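Local coordinates for protein amino acid amide racemase (PDB 6GIO) that binds pyridoxal-5'-phosphate and belongs to the class-III aminotransferase family of pyridoxal-phosphate enzymes, at residues 355-360 and 394-399; 340-345 and 418-423; 171-176 and 362-367; 21-26 and 385-390. All blocks are in the same frame, centred on the assembly; numbering follows the deposited sequence.

Interaction 1 (355-360 and 394-399)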
loop_
_atom_site.group_PDB
_atom_site.type_symbol
_atom_site.label_atom_id
_atom_site.label_comp_id
_atom_site.label_asym_id
_atom_site.label_seq_id
_atom_site.Cartn_x
_atom_site.Cartn_y
_atom_site.Cartn_z
ATOM N N VAL C 355 19.328 20.050 8.749
ATOM C CA VAL C 355 19.802 21.296 9.332
ATOM C C VAL C 355 18.973 21.714 10.547
ATOM O O VAL C 355 17.833 22.136 10.415
ATOM C CB VAL C 355 19.790 22.433 8.276
ATOM C CG1 VAL C 355 20.343 23.727 8.877
ATOM C CG2 VAL C 355 20.615 22.034 7.064
ATOM N N ASP C 356 19.562 21.633 11.743
ATOM C CA ASP C 356 18.836 21.853 12.985
ATOM C C ASP C 356 18.769 23.365 13.347
ATOM O O ASP C 356 19.798 24.000 13.616
ATOM C CB ASP C 356 19.542 21.055 14.078
ATOM C CG ASP C 356 18.717 20.933 15.304
ATOM O OD1 ASP C 356 18.197 21.974 15.757
ATOM O OD2 ASP C 356 18.543 19.789 15.763
ATOM N N LEU C 357 17.585 23.953 13.300
ATOM C CA LEU C 357 17.421 25.358 13.567
ATOM C C LEU C 357 17.198 25.593 15.062
ATOM O O LEU C 357 16.382 24.911 15.695
ATOM C CB LEU C 357 16.224 25.918 12.800
ATOM C CG LEU C 357 16.236 25.646 11.312
ATOM C CD1 LEU C 357 15.020 26.233 10.670
ATOM C CD2 LEU C 357 17.486 26.219 10.664
ATOM N N VAL C 358 17.945 26.536 15.620
ATOM C CA VAL C 358 17.905 26.800 17.064
ATOM C C VAL C 358 17.664 28.283 17.352
ATOM O O VAL C 358 18.206 29.138 16.677
ATOM C CB VAL C 358 19.191 26.372 17.749
ATOM C CG1 VAL C 358 19.403 24.854 17.637
ATOM C CG2 VAL C 358 20.399 27.122 17.190
ATOM N N SER C 359 16.853 28.585 18.354
ATOM C CA SER C 359 16.644 29.974 18.764
ATOM C C SER C 359 17.787 30.460 19.640
ATOM O O SER C 359 17.915 31.662 19.863
ATOM C CB SER C 359 15.292 30.159 19.475
ATOM O OG SER C 359 15.174 29.343 20.626
ATOM N N ASP C 360 18.627 29.541 20.130
ATOM C CA ASP C 360 19.735 29.931 21.003
ATOM C C ASP C 360 20.876 28.935 20.808
ATOM O O ASP C 360 20.660 27.721 20.979
ATOM C CB ASP C 360 19.239 29.955 22.461
ATOM C CG ASP C 360 20.289 30.483 23.445
ATOM O OD1 ASP C 360 21.242 29.756 23.843
ATOM O OD2 ASP C 360 20.148 31.661 23.803
ATOM N N ASN C 394 11.819 21.523 13.770
ATOM C CA ASN C 394 12.847 22.539 13.573
ATOM C C ASN C 394 14.062 22.069 12.736
ATOM O O ASN C 394 15.063 22.765 12.683
ATOM C CB ASN C 394 13.331 22.963 14.941
ATOM C CG ASN C 394 14.150 21.890 15.595
ATOM O OD1 ASN C 394 13.673 20.749 15.751
ATOM N ND2 ASN C 394 15.391 22.231 15.979
ATOM N N VAL C 395 14.009 20.873 12.141
ATOM C CA VAL C 395 15.121 20.353 11.340
ATOM C C VAL C 395 14.705 20.412 9.860
ATOM O O VAL C 395 13.806 19.670 9.438
ATOM C CB VAL C 395 15.481 18.873 11.685
ATOM C CG1 VAL C 395 16.744 18.465 10.954
ATOM C CG2 VAL C 395 15.704 18.652 13.156
ATOM N N LEU C 396 15.356 21.289 9.078
ATOM C CA LEU C 396 15.183 21.317 7.651
ATOM C C LEU C 396 15.699 19.997 7.124
ATOM O O LEU C 396 16.784 19.555 7.502
ATOM C CB LEU C 396 15.955 22.468 7.013
ATOM C CG LEU C 396 15.652 23.883 7.497
ATOM C CD1 LEU C 396 16.467 24.858 6.699
ATOM C CD2 LEU C 396 14.182 24.191 7.454
ATOM N N GLU C 397 14.905 19.371 6.258
ATOM C CA GLU C 397 15.254 18.094 5.623
ATOM C C GLU C 397 15.618 18.285 4.136
ATOM O O GLU C 397 14.868 18.939 3.375
ATOM C CB GLU C 397 14.066 17.113 5.710
ATOM C CG GLU C 397 14.292 15.862 4.874
ATOM C CD GLU C 397 13.291 14.763 5.152
ATOM O OE1 GLU C 397 12.348 14.571 4.379
ATOM O OE2 GLU C 397 13.473 14.058 6.136
ATOM N N PHE C 398 16.758 17.721 3.747
ATOM C CA PHE C 398 17.219 17.719 2.351
ATOM C C PHE C 398 17.471 16.278 1.934
ATOM O O PHE C 398 18.414 15.609 2.422
ATOM C CB PHE C 398 18.471 18.583 2.164
ATOM C CG PHE C 398 18.257 20.030 2.542
ATOM C CD1 PHE C 398 17.510 20.866 1.744
ATOM C CD2 PHE C 398 18.747 20.523 3.718
ATOM C CE1 PHE C 398 17.258 22.196 2.105
ATOM C CE2 PHE C 398 18.510 21.850 4.084
ATOM C CZ PHE C 398 17.766 22.694 3.277
ATOM N N MET C 399 16.590 15.797 1.064
ATOM C CA MET C 399 16.623 14.428 0.545
ATOM C C MET C 399 16.554 14.503 -0.963
ATOM O O MET C 399 15.639 13.975 -1.558
ATOM C CB MET C 399 15.401 13.657 1.081
ATOM C CG MET C 399 15.484 13.412 2.585
ATOM S SD MET C 399 16.621 12.059 2.971
ATOM C CE MET C 399 15.721 10.659 2.350
#

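Interaction 2 (340-345 and 418-423)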
loop_
_atom_site.group_PDB
_atom_site.type_symbol
_atom_site.label_atom_id
_atom_site.label_comp_id
_atom_site.label_asym_id
_atom_site.label_seq_id
_atom_site.Cartn_x
_atom_site.Cartn_y
_atom_site.Cartn_z
ATOM N N HIS C 340 24.444 32.908 9.592
ATOM C CA HIS C 340 23.151 32.704 10.224
ATOM C C HIS C 340 23.288 31.855 11.504
ATOM O O HIS C 340 23.476 30.633 11.440
ATOM C CB HIS C 340 22.259 31.992 9.223
ATOM C CG HIS C 340 22.105 32.711 7.922
ATOM N ND1 HIS C 340 21.471 33.936 7.823
ATOM C CD2 HIS C 340 22.470 32.368 6.661
ATOM C CE1 HIS C 340 21.439 34.311 6.557
ATOM N NE2 HIS C 340 22.043 33.383 5.829
ATOM N N SER C 341 23.181 32.480 12.663
ATOM C CA SER C 341 23.433 31.749 13.906
ATOM C C SER C 341 22.303 30.724 14.212
ATOM O O SER C 341 22.516 29.785 14.987
ATOM C CB SER C 341 23.727 32.718 15.055
ATOM O OG SER C 341 22.637 33.584 15.215
ATOM N N ILE C 342 21.142 30.867 13.551
ATOM C CA ILE C 342 20.042 29.893 13.691
ATOM C C ILE C 342 20.432 28.471 13.236
ATOM O O ILE C 342 19.825 27.510 13.655
ATOM C CB ILE C 342 18.781 30.351 12.935
ATOM C CG1 ILE C 342 17.566 29.484 13.296
ATOM C CG2 ILE C 342 19.013 30.334 11.427
ATOM C CD1 ILE C 342 16.264 30.014 12.712
ATOM N N ILE C 343 21.438 28.345 12.382
ATOM C CA ILE C 343 21.892 27.041 11.935
ATOM C C ILE C 343 22.746 26.403 13.042
ATOM O O ILE C 343 23.939 26.654 13.155
ATOM C CB ILE C 343 22.675 27.160 10.613
ATOM C CG1 ILE C 343 21.775 27.759 9.533
ATOM C CG2 ILE C 343 23.229 25.789 10.177
ATOM C CD1 ILE C 343 22.514 28.110 8.259
ATOM N N GLY C 344 22.110 25.621 13.899
ATOM C CA GLY C 344 22.837 25.013 15.019
ATOM C C GLY C 344 23.647 23.783 14.661
ATOM O O GLY C 344 24.693 23.510 15.292
ATOM N N ASP C 345 23.181 23.012 13.676
ATOM C CA ASP C 345 23.864 21.757 13.294
ATOM C C ASP C 345 23.506 21.434 11.846
ATOM O O ASP C 345 22.442 21.816 11.352
ATOM C CB ASP C 345 23.394 20.622 14.208
ATOM C CG ASP C 345 24.321 19.399 14.207
ATOM O OD1 ASP C 345 25.513 19.494 13.851
ATOM O OD2 ASP C 345 23.835 18.326 14.618
ATOM N N GLN C 418 19.516 32.595 1.337
ATOM C CA GLN C 418 18.643 33.742 1.148
ATOM C C GLN C 418 17.334 33.590 1.902
ATOM O O GLN C 418 16.794 34.580 2.429
ATOM C CB GLN C 418 18.374 33.944 -0.347
ATOM C CG GLN C 418 17.642 35.256 -0.644
ATOM C CD GLN C 418 18.509 36.472 -0.373
ATOM O OE1 GLN C 418 18.088 37.439 0.255
ATOM N NE2 GLN C 418 19.732 36.408 -0.824
ATOM N N ALA C 419 16.802 32.362 1.950
ATOM C CA ALA C 419 15.526 32.133 2.641
ATOM C C ALA C 419 15.641 32.361 4.180
ATOM O O ALA C 419 14.797 33.011 4.788
ATOM C CB ALA C 419 14.956 30.744 2.319
ATOM N N ILE C 420 16.695 31.821 4.785
ATOM C CA ILE C 420 16.968 32.011 6.232
ATOM C C ILE C 420 17.142 33.502 6.568
ATOM O O ILE C 420 16.584 33.995 7.544
ATOM C CB ILE C 420 18.230 31.251 6.662
ATOM C CG1 ILE C 420 17.983 29.746 6.562
ATOM C CG2 ILE C 420 18.575 31.593 8.089
ATOM C CD1 ILE C 420 19.184 28.860 6.784
ATOM N N GLY C 421 17.920 34.200 5.741
ATOM C CA GLY C 421 18.185 35.614 5.926
ATOM C C GLY C 421 16.921 36.408 5.816
ATOM O O GLY C 421 16.671 37.277 6.634
ATOM N N ASP C 422 16.105 36.116 4.810
ATOM C CA ASP C 422 14.873 36.900 4.583
ATOM C C ASP C 422 13.910 36.688 5.739
ATOM O O ASP C 422 13.194 37.594 6.125
ATOM C CB ASP C 422 14.179 36.501 3.277
ATOM C CG ASP C 422 14.959 36.920 2.028
ATOM O OD1 ASP C 422 15.898 37.706 2.134
ATOM O OD2 ASP C 422 14.618 36.470 0.924
ATOM N N VAL C 423 13.868 35.471 6.281
ATOM C CA VAL C 423 12.953 35.204 7.388
ATOM C C VAL C 423 13.429 35.880 8.696
ATOM O O VAL C 423 12.615 36.469 9.434
ATOM C CB VAL C 423 12.713 33.697 7.573
ATOM C CG1 VAL C 423 12.096 33.400 8.936
ATOM C CG2 VAL C 423 11.843 33.171 6.421
#

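Interaction 3 (171-176 and 362-367)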
loop_
_atom_site.group_PDB
_atom_site.type_symbol
_atom_site.label_atom_id
_atom_site.label_comp_id
_atom_site.label_asym_id
_atom_site.label_seq_id
_atom_site.Cartn_x
_atom_site.Cartn_y
_atom_site.Cartn_z
ATOM N N ASP C 171 21.266 10.991 21.045
ATOM C CA ASP C 171 21.318 12.110 20.141
ATOM C C ASP C 171 22.549 12.974 20.491
ATOM O O ASP C 171 22.530 13.700 21.471
ATOM C CB ASP C 171 20.044 12.902 20.335
ATOM C CG ASP C 171 19.992 14.157 19.494
ATOM O OD1 ASP C 171 20.999 14.527 18.818
ATOM O OD2 ASP C 171 18.918 14.767 19.518
ATOM N N PRO C 172 23.614 12.915 19.677
ATOM C CA PRO C 172 24.794 13.722 19.979
ATOM C C PRO C 172 24.540 15.243 20.106
ATOM O O PRO C 172 25.263 15.882 20.826
ATOM C CB PRO C 172 25.736 13.446 18.806
ATOM C CG PRO C 172 25.225 12.209 18.164
ATOM C CD PRO C 172 23.750 12.182 18.404
ATOM N N PHE C 173 23.542 15.802 19.439
ATOM C CA PHE C 173 23.319 17.253 19.454
ATOM C C PHE C 173 22.525 17.708 20.684
ATOM O O PHE C 173 22.749 18.789 21.177
ATOM C CB PHE C 173 22.614 17.697 18.169
ATOM C CG PHE C 173 22.539 19.210 17.988
ATOM C CD1 PHE C 173 23.682 19.950 17.745
ATOM C CD2 PHE C 173 21.320 19.875 18.029
ATOM C CE1 PHE C 173 23.619 21.317 17.542
ATOM C CE2 PHE C 173 21.237 21.244 17.830
ATOM C CZ PHE C 173 22.402 21.978 17.588
ATOM N N ARG C 174 21.602 16.872 21.182
ATOM C CA ARG C 174 20.885 17.134 22.436
ATOM C C ARG C 174 21.100 15.956 23.351
ATOM O O ARG C 174 20.197 15.159 23.541
ATOM C CB ARG C 174 19.412 17.363 22.178
ATOM C CG ARG C 174 19.195 18.584 21.291
ATOM C CD ARG C 174 17.785 19.088 21.308
ATOM N NE ARG C 174 17.679 20.380 20.640
ATOM C CZ ARG C 174 17.686 20.557 19.320
ATOM N NH1 ARG C 174 17.820 19.531 18.502
ATOM N NH2 ARG C 174 17.574 21.779 18.802
ATOM N N PRO C 175 22.312 15.832 23.922
ATOM C CA PRO C 175 22.751 14.535 24.498
ATOM C C PRO C 175 22.257 14.278 25.923
ATOM O O PRO C 175 23.061 14.121 26.851
ATOM C CB PRO C 175 24.268 14.650 24.439
ATOM C CG PRO C 175 24.491 16.075 24.735
ATOM C CD PRO C 175 23.391 16.830 24.014
ATOM N N ARG C 176 20.936 14.246 26.072
ATOM C CA ARG C 176 20.268 13.823 27.304
ATOM C C ARG C 176 20.638 12.368 27.666
ATOM O O ARG C 176 20.827 12.046 28.833
ATOM C CB ARG C 176 18.758 14.022 27.157
ATOM C CG ARG C 176 18.394 15.506 26.975
ATOM C CD ARG C 176 16.894 15.802 26.894
ATOM N NE ARG C 176 16.256 15.668 28.202
ATOM C CZ ARG C 176 15.017 16.062 28.511
ATOM N NH1 ARG C 176 14.229 16.655 27.610
ATOM N NH2 ARG C 176 14.563 15.850 29.745
ATOM N N GLY C 362 23.602 28.468 22.527
ATOM C CA GLY C 362 24.054 27.955 23.810
ATOM C C GLY C 362 23.184 26.859 24.363
ATOM O O GLY C 362 23.677 25.785 24.733
ATOM N N SER C 363 21.889 27.116 24.420
ATOM C CA SER C 363 20.902 26.127 24.942
ATOM C C SER C 363 20.419 25.105 23.890
ATOM O O SER C 363 19.965 24.017 24.239
ATOM C CB SER C 363 19.695 26.860 25.479
ATOM O OG SER C 363 18.934 27.387 24.412
ATOM N N ARG C 364 20.525 25.451 22.602
ATOM C CA ARG C 364 20.063 24.574 21.507
ATOM C C ARG C 364 18.558 24.394 21.543
ATOM O O ARG C 364 17.980 23.440 20.972
ATOM C CB ARG C 364 20.832 23.228 21.510
ATOM C CG ARG C 364 22.281 23.432 21.116
ATOM C CD ARG C 364 23.058 22.126 21.080
ATOM N NE ARG C 364 24.414 22.341 20.620
ATOM C CZ ARG C 364 25.365 21.413 20.580
ATOM N NH1 ARG C 364 25.131 20.181 20.985
ATOM N NH2 ARG C 364 26.581 21.727 20.144
ATOM N N GLU C 365 17.891 25.340 22.196
ATOM C CA GLU C 365 16.461 25.414 22.143
ATOM C C GLU C 365 16.022 25.449 20.657
ATOM O O GLU C 365 16.508 26.273 19.884
ATOM C CB GLU C 365 15.954 26.657 22.885
ATOM C CG GLU C 365 14.439 26.756 23.021
ATOM C CD GLU C 365 13.822 25.662 23.912
ATOM O OE1 GLU C 365 14.561 24.860 24.558
ATOM O OE2 GLU C 365 12.570 25.590 23.958
ATOM N N PRO C 366 15.085 24.571 20.272
ATOM C CA PRO C 366 14.639 24.503 18.878
ATOM C C PRO C 366 14.050 25.816 18.400
ATOM O O PRO C 366 13.354 26.448 19.144
ATOM C CB PRO C 366 13.510 23.456 18.895
ATOM C CG PRO C 366 13.549 22.811 20.255
ATOM C CD PRO C 366 14.553 23.490 21.122
ATOM N N ALA C 367 14.258 26.197 17.146
ATOM C CA ALA C 367 13.575 27.393 16.631
ATOM C C ALA C 367 12.105 27.129 16.620
ATOM O O ALA C 367 11.688 25.965 16.517
ATOM C CB ALA C 367 14.049 27.766 15.243
#

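Interaction 4 (21-26 and 385-390)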
loop_
_atom_site.group_PDB
_atom_site.type_symbol
_atom_site.label_atom_id
_atom_site.label_comp_id
_atom_site.label_asym_id
_atom_site.label_seq_id
_atom_site.Cartn_x
_atom_site.Cartn_y
_atom_site.Cartn_z
ATOM N N LEU C 21 0.211 16.584 4.207
ATOM C CA LEU C 21 1.344 17.077 5.020
ATOM C C LEU C 21 2.063 18.123 4.182
ATOM O O LEU C 21 3.169 17.920 3.667
ATOM C CB LEU C 21 2.318 15.953 5.392
ATOM C CG LEU C 21 3.455 16.393 6.336
ATOM C CD1 LEU C 21 2.914 16.869 7.686
ATOM C CD2 LEU C 21 4.462 15.263 6.531
ATOM N N ARG C 22 1.392 19.245 4.024
ATOM C CA ARG C 22 1.787 20.260 3.076
ATOM C C ARG C 22 2.687 21.316 3.719
ATOM O O ARG C 22 2.349 21.862 4.764
ATOM C CB ARG C 22 0.513 20.880 2.464
ATOM C CG ARG C 22 -0.425 19.815 1.852
ATOM C CD ARG C 22 0.097 19.336 0.514
ATOM N NE ARG C 22 -0.695 18.248 -0.090
ATOM C CZ ARG C 22 -1.878 18.393 -0.695
ATOM N NH1 ARG C 22 -2.492 19.584 -0.744
ATOM N NH2 ARG C 22 -2.467 17.332 -1.256
ATOM N N PHE C 23 3.818 21.618 3.075
ATOM C CA PHE C 23 4.769 22.580 3.625
ATOM C C PHE C 23 4.786 23.900 2.866
ATOM O O PHE C 23 5.410 24.839 3.330
ATOM C CB PHE C 23 6.175 21.994 3.625
ATOM C CG PHE C 23 6.331 20.825 4.544
ATOM C CD1 PHE C 23 5.977 19.560 4.135
ATOM C CD2 PHE C 23 6.833 20.992 5.818
ATOM C CE1 PHE C 23 6.137 18.466 4.969
ATOM C CE2 PHE C 23 6.989 19.906 6.659
ATOM C CZ PHE C 23 6.638 18.639 6.245
ATOM N N SER C 24 4.142 23.952 1.696
ATOM C CA SER C 24 4.159 25.139 0.837
ATOM C C SER C 24 3.013 25.041 -0.127
ATOM O O SER C 24 2.395 23.976 -0.226
ATOM C CB SER C 24 5.491 25.282 0.065
ATOM O OG SER C 24 5.506 24.546 -1.158
ATOM N N PRO C 25 2.717 26.138 -0.860
ATOM C CA PRO C 25 1.648 26.061 -1.882
ATOM C C PRO C 25 1.967 25.241 -3.162
ATOM O O PRO C 25 1.103 25.124 -4.033
ATOM C CB PRO C 25 1.430 27.540 -2.301
ATOM C CG PRO C 25 2.180 28.371 -1.287
ATOM C CD PRO C 25 3.293 27.489 -0.748
ATOM N N LEU C 26 3.189 24.729 -3.294
ATOM C CA LEU C 26 3.622 24.094 -4.533
ATOM C C LEU C 26 2.632 23.001 -4.972
ATOM O O LEU C 26 2.331 22.075 -4.224
ATOM C CB LEU C 26 5.012 23.499 -4.363
ATOM C CG LEU C 26 5.643 22.797 -5.589
ATOM C CD1 LEU C 26 5.729 23.766 -6.766
ATOM C CD2 LEU C 26 6.995 22.218 -5.199
ATOM N N ALA C 385 12.213 23.374 -3.336
ATOM C CA ALA C 385 11.237 22.628 -2.556
ATOM C C ALA C 385 11.926 21.793 -1.469
ATOM O O ALA C 385 12.721 20.874 -1.778
ATOM C CB ALA C 385 10.396 21.730 -3.454
ATOM N N PHE C 386 11.611 22.080 -0.204
ATOM C CA PHE C 386 12.131 21.221 0.882
ATOM C C PHE C 386 11.147 21.181 2.021
ATOM O O PHE C 386 10.055 21.765 1.919
ATOM C CB PHE C 386 13.573 21.600 1.301
ATOM C CG PHE C 386 13.781 23.069 1.590
ATOM C CD1 PHE C 386 13.907 23.995 0.547
ATOM C CD2 PHE C 386 13.907 23.525 2.900
ATOM C CE1 PHE C 386 14.106 25.345 0.802
ATOM C CE2 PHE C 386 14.105 24.880 3.165
ATOM C CZ PHE C 386 14.193 25.788 2.117
ATOM N N THR C 387 11.511 20.474 3.098
ATOM C CA THR C 387 10.568 20.210 4.200
ATOM C C THR C 387 11.266 20.360 5.523
ATOM O O THR C 387 12.446 20.656 5.556
ATOM C CB THR C 387 9.987 18.794 4.106
ATOM O OG1 THR C 387 11.044 17.839 4.245
ATOM C CG2 THR C 387 9.314 18.590 2.769
ATOM N N TYR C 388 10.540 20.165 6.623
ATOM C CA TYR C 388 11.200 19.954 7.903
ATOM C C TYR C 388 10.713 18.710 8.651
ATOM O O TYR C 388 9.602 18.218 8.452
ATOM C CB TYR C 388 11.060 21.160 8.812
ATOM C CG TYR C 388 9.645 21.581 9.087
ATOM C CD1 TYR C 388 8.885 20.990 10.084
ATOM C CD2 TYR C 388 9.077 22.598 8.344
ATOM C CE1 TYR C 388 7.586 21.414 10.341
ATOM C CE2 TYR C 388 7.801 23.027 8.588
ATOM C CZ TYR C 388 7.058 22.445 9.578
ATOM O OH TYR C 388 5.787 22.935 9.756
ATOM N N VAL C 389 11.574 18.239 9.532
ATOM C CA VAL C 389 11.289 17.085 10.347
ATOM C C VAL C 389 11.681 17.390 11.769
ATOM O O VAL C 389 11.995 18.539 12.103
ATOM C CB VAL C 389 12.032 15.840 9.809
ATOM C CG1 VAL C 389 11.511 15.527 8.408
ATOM C CG2 VAL C 389 13.548 16.018 9.827
ATOM N N GLY C 390 11.573 16.382 12.628
ATOM C CA GLY C 390 12.152 16.447 13.977
ATOM C C GLY C 390 11.101 16.433 15.058
ATOM O O GLY C 390 9.997 16.892 14.870
#

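Interaction 1 (355-360 and 394-399)
Val-355 and Leu-396 face each other as an antiparallel hydrogen-bonded pair: Val-355 N donates to Leu-396 O and Leu-396 N returns a bond to Val-355 O, both 2.9 Å long, the second the more bent of the two. Next comes the non-hydrogen-bonded pair of Asp-356 and Val-395, after which Leu-357 N binds Asn-394 O. The short strand axes run 161° apart and approach to 4.5 Å, as expected for adjacent antiparallel strands, here the inner strands 352-357 and 395-398 of a seven-stranded mixed sheet. From CB outward, Val-355 first meets Leu-396 CB at 4.0 Å; its CG2, anti to the carbonyl carbon, then reaches the edge of the Phe-398 ring, 3.7 Å from CE2 and in the ring plane. Its other methyl, CG1, packs on Ile-343 of the next strand. On the same face as Leu-396, Leu-357 brings CD1 to within 3.9 Å of Leu-396 CD2, the two side chains crossing at about a right angle against helix 369-382, whose Thr-372 touches both leucines. Asn-394 extends the ladder with its side chain: ND2 donates to Leu-357 O almost straight (2.9 Å, 175°), the acceptor lying in the amide plane. The same ND2 is 2.8 Å from Asp-356 OD1, with carboxylate and amide planes 75° apart, while OD2 of that buried aspartate forms salt bridges with Arg-347 and Arg-174.

Interaction 2 (340-345 and 418-423)
The imidazole of His-340 carries Ile-420 CG2 over one face, 3.9 Å from the ring centroid and 24° off the normal, a CH-pi contact displaced toward the CG–ND1 side of the ring. At the far end of the ring, CE1 comes within 3.6 Å of Gly-421 CA. His-340 NE2 is hydrogen-bonded to Asp-417, one residue before the 418-423 segment, which ties the imidazole to the helix by a polar bond as well as by its face. Ile-420 touches three residues with its two branches. Its CG2, anti to the backbone N (chi1 -67° places CG1 beside that N), also meets Ile-342 CG2 at 3.6 Å, while the longer branch carries CD1 to Ile-343 CD1 at 3.7 Å, the two side chains crossing at about a right angle. His-340 to Ile-343 form a type I beta turn, closed by a bond from Ile-343 N to His-340 O of 3.2 Å, and this brings the three residues round to one helix side. The contact is typical of an alpha/beta layer: helix 406-424 packs against the turn between helix 318-339 and strand 343-349, the latter an outermost strand of the sheet within this chain.

Interaction 3 (171-176 and 362-367)
Phe-173 and Arg-174 meet Arg-364 across two loops, joined by a cation-pi stack and by arginine bonds to backbone carbonyls; the first loop follows strand 164-167 of one sheet, the second leaves strand 352-357 of the other. The first segment opens with an Asx turn: Asp-171 OD1 accepts from Phe-173 N at 2.9 Å, approached from above the carboxylate plane. Pro-172 lies within this turn. Phe-173, its CG anti to the backbone N (chi1 -171°), then presents a ring face to Arg-364, whose guanidinium lies flat on it with centres 4.1 Å apart and planes at 11°. Arg-364 CD sits over the same ring, 3.7 Å from the centroid, so the extended side chain is stacked through its aliphatic part as well as its charged end. Phe-173 O also accepts from Arg-364 NH1 at 2.8 Å, which would limit rotation of the stacked group. Arg-174 runs the same way, its guanidinium alongside the Phe-173 ring, with Phe-173 CE2 over one face. Its NH1 forms a salt bridge with Asp-356 of strand 352-357, which probably helps to fix the guanidinium, while Pro-366 packs beside its NH2. The remaining nitrogens of Arg-174 converge side-on upon a single acceptor: Arg-364 O takes NE at 3.1 Å and NH2 at 2.8 Å, lying in the guanidinium plane at its edge.

Interaction 4 (21-26 and 385-390)
Phe-23 and Thr-387 mark the nearest backbones, their CA atoms 6.3 Å apart, and the chain from CA 23 to CA 26 runs 171° from the direction of CA 385 to CA 388. The two segments are thus nearly antiparallel, yet no hydrogen bond joins them, and side chains fill the gap. Within the irregular segment, Ser-24 OG accepts from Leu-26 N at 3.2 Å in an ST turn just before strand 28-32. Phe-23 carries most of the contact. One face of its ring takes Thr-387, whose CB stands nearly over the ring centre, 3.9 Å from the centroid, while CG2 lies 3.7 Å from Phe-23 CD1. At the ring's edge is Tyr-388 in a T-shaped stack: centroids are 4.9 Å apart with planes at 90°, and the CD2–CE2 edge of Phe-23 points into the face of the tyrosine. Tyr-388 CG lies between its backbone N and carbonyl carbon (chi1 57°), a setting that turns the ring to meet Phe-23 broadside. Further along, Leu-26 CD2 touches Ala-385 CB at 3.9 Å. Strand 384-389 lies between strands 43-46 and 395-398; Ile-44 packs on both Leu-26 and Ala-385, helix 369-382 contacts Phe-386 and Tyr-388, and Tyr-82 of the second subunit packs on Leu-26 and Ala-385.

Overall arrangement
Interactions 1, 2 and 4 share the seven-stranded sheet, in which strands 384-389, 395-398, 352-357 and 343-349 are successive neighbours. Interaction 1 lies in the middle, its centre 9 Å from that of interaction 2 and 13 Å from that of interaction 4, and is probably hydrogen-bonded to both through backbone atoms. Along the chain it is nested inside the loop closed by interaction 2. Interaction 3, its centre 11 Å from that of interaction 1, ties on the loop at 171-176, which belongs with the other sheet; the Asp-356 to Arg-174 salt bridge links the two. Interaction 4 spans the longest sequence separation, bringing near-N-terminal residues onto the sheet beside the second subunit, the side chain of Thr-387 about 11 Å from a bound pyridoxal-5'-phosphate.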